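Local structure of Asp (Solanum tuberosum, 3RFI) at residues Q34-S37 with L41-V44; S28-D33 with W82-L87. The protein forms the saposin-like domain of a potato aspartic protease and, as in related saposin-like proteins, probably interacts with membrane lipids. All coordinates share one frame; numbering follows the deposited sequence. Where two conformers were deposited one is given.

Overall arrangement
From the N terminus, helix 6-29 runs out to a short bend at V30 and R31, and the chain turns into helix 32-38. Contact 1 closes the tight turn that follows, laying L41-V44 back against Q34-S37. Residues 45-68, which are not modelled, lead toward helix 71-87, whose Q84 returns to the bend in contact 2. Contact 2 thus spans a long excursion that wholly contains the small turn of contact 1. The two share helix 32-38 and meet through V35 and V30. The disulfides C36-C76 and C42-C73 fasten the contact 1 end to helix 71-87, while C11-C104 joins helices 6-29 and 90-104 elsewhere in this saposin-like fold.

Contact 1 (Q34-S37 with L41-V44); sequences QVCS and LCFV
The carbonyl oxygen of C36 takes two backbone hydrogen bonds from the returning chain. L41 N gives the shorter and straighter one, reaching C36 O at 2.8 Å with an N-H...O angle of 161°. C42 N lies 3.3 Å from C36 O and comes from above the carbonyl plane, 65° out of it, on the same face as L41 N. This double grip holds the chain, just after it leaves helix 32-38, against that helix.

One residue on, a CA-H...O contact adds to the polar seam, with S37 CA 3.3 Å from C42 O. S37 OG is also near C42 O, at 3.0 Å, in the conformer described, but its hydrogen bond goes to D33 O one turn back in its own helix.

Apolar contact is concentrated at the two half-cystines. C36 CB meets C42 SG at 3.3 Å, a tight approach, and C42 CB packs 3.9 Å from C36 CB. In both residues the sulfur is anti to the carbonyl carbon (chi1 -71° in C36, much the same in C42) and stands beside the backbone N, from where it reaches its disulfide partner on helix 71-87.

Those partners are C76 for C36 and C73 for C42, and L41 packs on C76. The chemistry therefore pairs two backbone hydrogen bonds at C36 O with two disulfides to the neighbouring helix, all within one short turn; the disulfide bracing between helices is characteristic of saposin-like domains.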
# COMPACT_ATOMS: atom_id res chain seq x y z
N GLN A 34 -11.80 7.50 4.84
CA GLN A 34 -12.14 7.59 3.43
C GLN A 34 -12.51 6.22 2.91
O GLN A 34 -13.47 6.08 2.16
CB GLN A 34 -10.90 8.07 2.66
CG GLN A 34 -11.23 8.91 1.57
CD GLN A 34 -12.02 10.15 2.01
OE1 GLN A 34 -11.55 10.98 2.82
NE2 GLN A 34 -13.22 10.27 1.47
N VAL A 35 -11.72 5.22 3.29
CA VAL A 35 -11.96 3.85 2.85
C VAL A 35 -13.31 3.41 3.43
O VAL A 35 -14.15 2.92 2.71
CB VAL A 35 -10.89 2.89 3.39
CG1 VAL A 35 -11.28 1.47 3.07
CG2 VAL A 35 -9.57 3.13 2.70
N CYS A 36 -13.52 3.69 4.72
CA CYS A 36 -14.80 3.35 5.38
C CYS A 36 -16.00 4.10 4.85
O CYS A 36 -17.10 3.55 4.77
CB CYS A 36 -14.61 3.56 6.86
SG CYS A 36 -13.49 2.21 7.41
N SER A 37 -15.81 5.34 4.44
CA SER A 37 -16.85 6.07 3.72
C SER A 37 -17.20 5.43 2.36
O SER A 37 -18.37 5.26 2.04
CB SER A 37 -16.45 7.53 3.53
OG SER A 37 -16.57 8.20 4.76
N LEU A 41 -19.77 2.93 5.43
CA LEU A 41 -19.91 2.69 6.85
C LEU A 41 -19.60 3.94 7.67
O LEU A 41 -19.99 3.99 8.84
CB LEU A 41 -19.03 1.55 7.35
CG LEU A 41 -19.31 0.21 6.65
CD1 LEU A 41 -18.33 -0.80 7.14
CD2 LEU A 41 -20.73 -0.20 6.97
N CYS A 42 -18.96 4.94 7.06
CA CYS A 42 -18.65 6.20 7.72
C CYS A 42 -19.10 7.32 6.88
O CYS A 42 -19.22 7.17 5.68
CB CYS A 42 -17.12 6.37 7.89
SG CYS A 42 -16.45 5.18 9.06
N PHE A 43 -19.29 8.47 7.49
CA PHE A 43 -19.57 9.66 6.74
C PHE A 43 -18.35 10.59 6.66
O PHE A 43 -17.69 10.84 7.66
CB PHE A 43 -20.79 10.40 7.27
CG PHE A 43 -20.83 11.82 6.83
CD1 PHE A 43 -20.84 12.15 5.46
CD2 PHE A 43 -20.82 12.87 7.78
CE1 PHE A 43 -20.87 13.54 5.02
CE2 PHE A 43 -20.85 14.24 7.36
CZ PHE A 43 -20.88 14.57 5.98
N VAL A 44 -18.05 11.02 5.43
CA VAL A 44 -17.08 12.05 5.03
C VAL A 44 -16.75 13.05 6.15
O VAL A 44 -17.10 14.25 6.07
CB VAL A 44 -17.65 12.83 3.75
CG1 VAL A 44 -16.82 14.06 3.35
CG2 VAL A 44 -17.88 11.86 2.54

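Contact 2 (S28-D33 with W82-L87); sequences SGVRPD and WMQNQL
Q84 reaches across from helix 71-87 to touch V30 and P32, which lie in and just after the bend between helices 6-29 and 32-38.

At Q84 the side chain runs straight out toward the bend, extended beyond CG (chi2 171°), and V30 comes to meet it from the opposite direction. The V30 methyls pack on CG and on the amide carbon: V30 CG1 lies 3.3 Å from Q84 CG, and V30 CG2 lies 3.7 Å from Q84 CD. V30 CG1 also comes within 3.3 Å of Q84 NE2, so this methyl spans from the stem to the amide nitrogen. V30 is turned off a staggered position (chi1 24°), and CG1 sits close enough to suggest crowding.

The amide splits its two ends between neighbours. Q84 OE1 is 3.4 Å from P32 CG, with the side chains crossing at about a right angle. Q84 NE2 donates a hydrogen bond to V27 O, in the last turns of helix 6-29; V30 O is also near, 3.0 Å from Q84 NE2, but the angle is too poor for a bond. With an alanine in place of Q84, V27 O would probably lose this donor and a gap would open beside the V30 methyls and the P32 ring.

Farther along, L87 O receives a hydrogen bond from W23 NE1, a second tie to helix 6-29.

A long polar side chain thus works in two ways: its stem and amide carbon pack against V30 at the bend, and its amide nitrogen binds a backbone oxygen near the end of helix 6-29. Together they tie helix 71-87 to both, as part of the helix packing of the saposin-like fold.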
# COMPACT_ATOMS: atom_id res chain seq x y z
N SER A 28 0.91 4.57 4.27
CA SER A 28 0.57 5.70 5.14
C SER A 28 -0.47 6.63 4.52
O SER A 28 -1.18 7.38 5.25
CB SER A 28 1.82 6.49 5.53
OG SER A 28 2.54 5.74 6.50
N GLY A 29 -0.59 6.56 3.19
CA GLY A 29 -1.57 7.37 2.48
C GLY A 29 -2.99 6.80 2.62
O GLY A 29 -3.96 7.50 2.42
N VAL A 30 -3.13 5.55 3.00
CA VAL A 30 -4.51 5.05 3.20
C VAL A 30 -5.24 5.77 4.35
O VAL A 30 -4.67 5.98 5.40
CB VAL A 30 -4.63 3.55 3.22
CG1 VAL A 30 -3.42 2.88 3.60
CG2 VAL A 30 -5.81 3.07 4.10
N ARG A 31 -6.48 6.20 4.12
CA ARG A 31 -7.20 6.93 5.16
C ARG A 31 -8.38 6.11 5.56
O ARG A 31 -9.28 5.95 4.76
CB ARG A 31 -7.67 8.30 4.66
CG ARG A 31 -6.50 9.30 4.47
CD ARG A 31 -6.90 10.43 3.52
NE ARG A 31 -7.38 9.95 2.21
CZ ARG A 31 -7.17 10.59 1.04
NH1 ARG A 31 -6.48 11.73 1.00
NH2 ARG A 31 -7.66 10.08 -0.09
N PRO A 32 -8.36 5.53 6.78
CA PRO A 32 -9.43 4.65 7.24
C PRO A 32 -10.75 5.31 7.03
O PRO A 32 -11.70 4.66 6.62
CB PRO A 32 -9.12 4.54 8.75
CG PRO A 32 -7.65 4.45 8.69
CD PRO A 32 -7.28 5.62 7.78
N ASP A 33 -10.85 6.59 7.34
CA ASP A 33 -12.16 7.22 7.19
C ASP A 33 -12.71 7.30 5.78
O ASP A 33 -13.91 7.14 5.55
CB ASP A 33 -12.24 8.56 7.92
CG ASP A 33 -11.31 9.61 7.37
OD1 ASP A 33 -11.52 10.77 7.75
OD2 ASP A 33 -10.35 9.33 6.61
N TRP A 82 -5.71 -1.58 11.24
CA TRP A 82 -5.01 -2.85 11.34
C TRP A 82 -4.57 -3.41 10.00
O TRP A 82 -3.54 -4.08 9.95
CB TRP A 82 -5.87 -3.84 12.07
CG TRP A 82 -5.89 -3.55 13.53
CD1 TRP A 82 -4.89 -2.92 14.27
CD2 TRP A 82 -6.90 -3.93 14.46
NE1 TRP A 82 -5.23 -2.92 15.59
CE2 TRP A 82 -6.46 -3.51 15.74
CE3 TRP A 82 -8.15 -4.56 14.34
CZ2 TRP A 82 -7.21 -3.73 16.89
CZ3 TRP A 82 -8.87 -4.83 15.49
CH2 TRP A 82 -8.42 -4.38 16.74
N MET A 83 -5.36 -3.17 8.92
CA MET A 83 -4.91 -3.55 7.58
C MET A 83 -3.63 -2.83 7.24
O MET A 83 -2.73 -3.45 6.69
CB MET A 83 -5.97 -3.28 6.50
CG MET A 83 -7.20 -4.15 6.74
SD MET A 83 -8.41 -3.56 5.55
CE MET A 83 -9.79 -4.61 5.96
N GLN A 84 -3.57 -1.54 7.53
CA GLN A 84 -2.36 -0.78 7.24
C GLN A 84 -1.19 -1.31 8.02
O GLN A 84 -0.08 -1.27 7.51
CB GLN A 84 -2.52 0.68 7.62
CG GLN A 84 -3.44 1.46 6.62
CD GLN A 84 -3.74 2.86 7.16
OE1 GLN A 84 -4.61 3.00 8.01
NE2 GLN A 84 -2.96 3.88 6.72
N ASN A 85 -1.45 -1.73 9.25
CA ASN A 85 -0.34 -2.25 10.06
C ASN A 85 0.17 -3.58 9.48
O ASN A 85 1.40 -3.78 9.50
CB ASN A 85 -0.73 -2.47 11.50
CG ASN A 85 0.47 -2.48 12.40
OD1 ASN A 85 1.12 -1.48 12.55
ND2 ASN A 85 0.76 -3.63 13.03
N GLN A 86 -0.73 -4.43 8.97
CA GLN A 86 -0.31 -5.66 8.29
C GLN A 86 0.55 -5.26 7.10
O GLN A 86 1.57 -5.87 6.81
CB GLN A 86 -1.47 -6.54 7.84
CG GLN A 86 -1.14 -8.04 7.74
CD GLN A 86 -0.30 -8.35 6.62
OE1 GLN A 86 0.72 -9.08 6.75
NE2 GLN A 86 -0.66 -7.81 5.46
N LEU A 87 0.19 -4.18 6.43
CA LEU A 87 0.92 -3.87 5.20
C LEU A 87 2.34 -3.39 5.49
O LEU A 87 3.19 -3.44 4.60
CB LEU A 87 0.15 -2.81 4.40
CG LEU A 87 -1.12 -3.32 3.77
CD1 LEU A 87 -1.63 -2.23 2.85
CD2 LEU A 87 -0.80 -4.61 3.00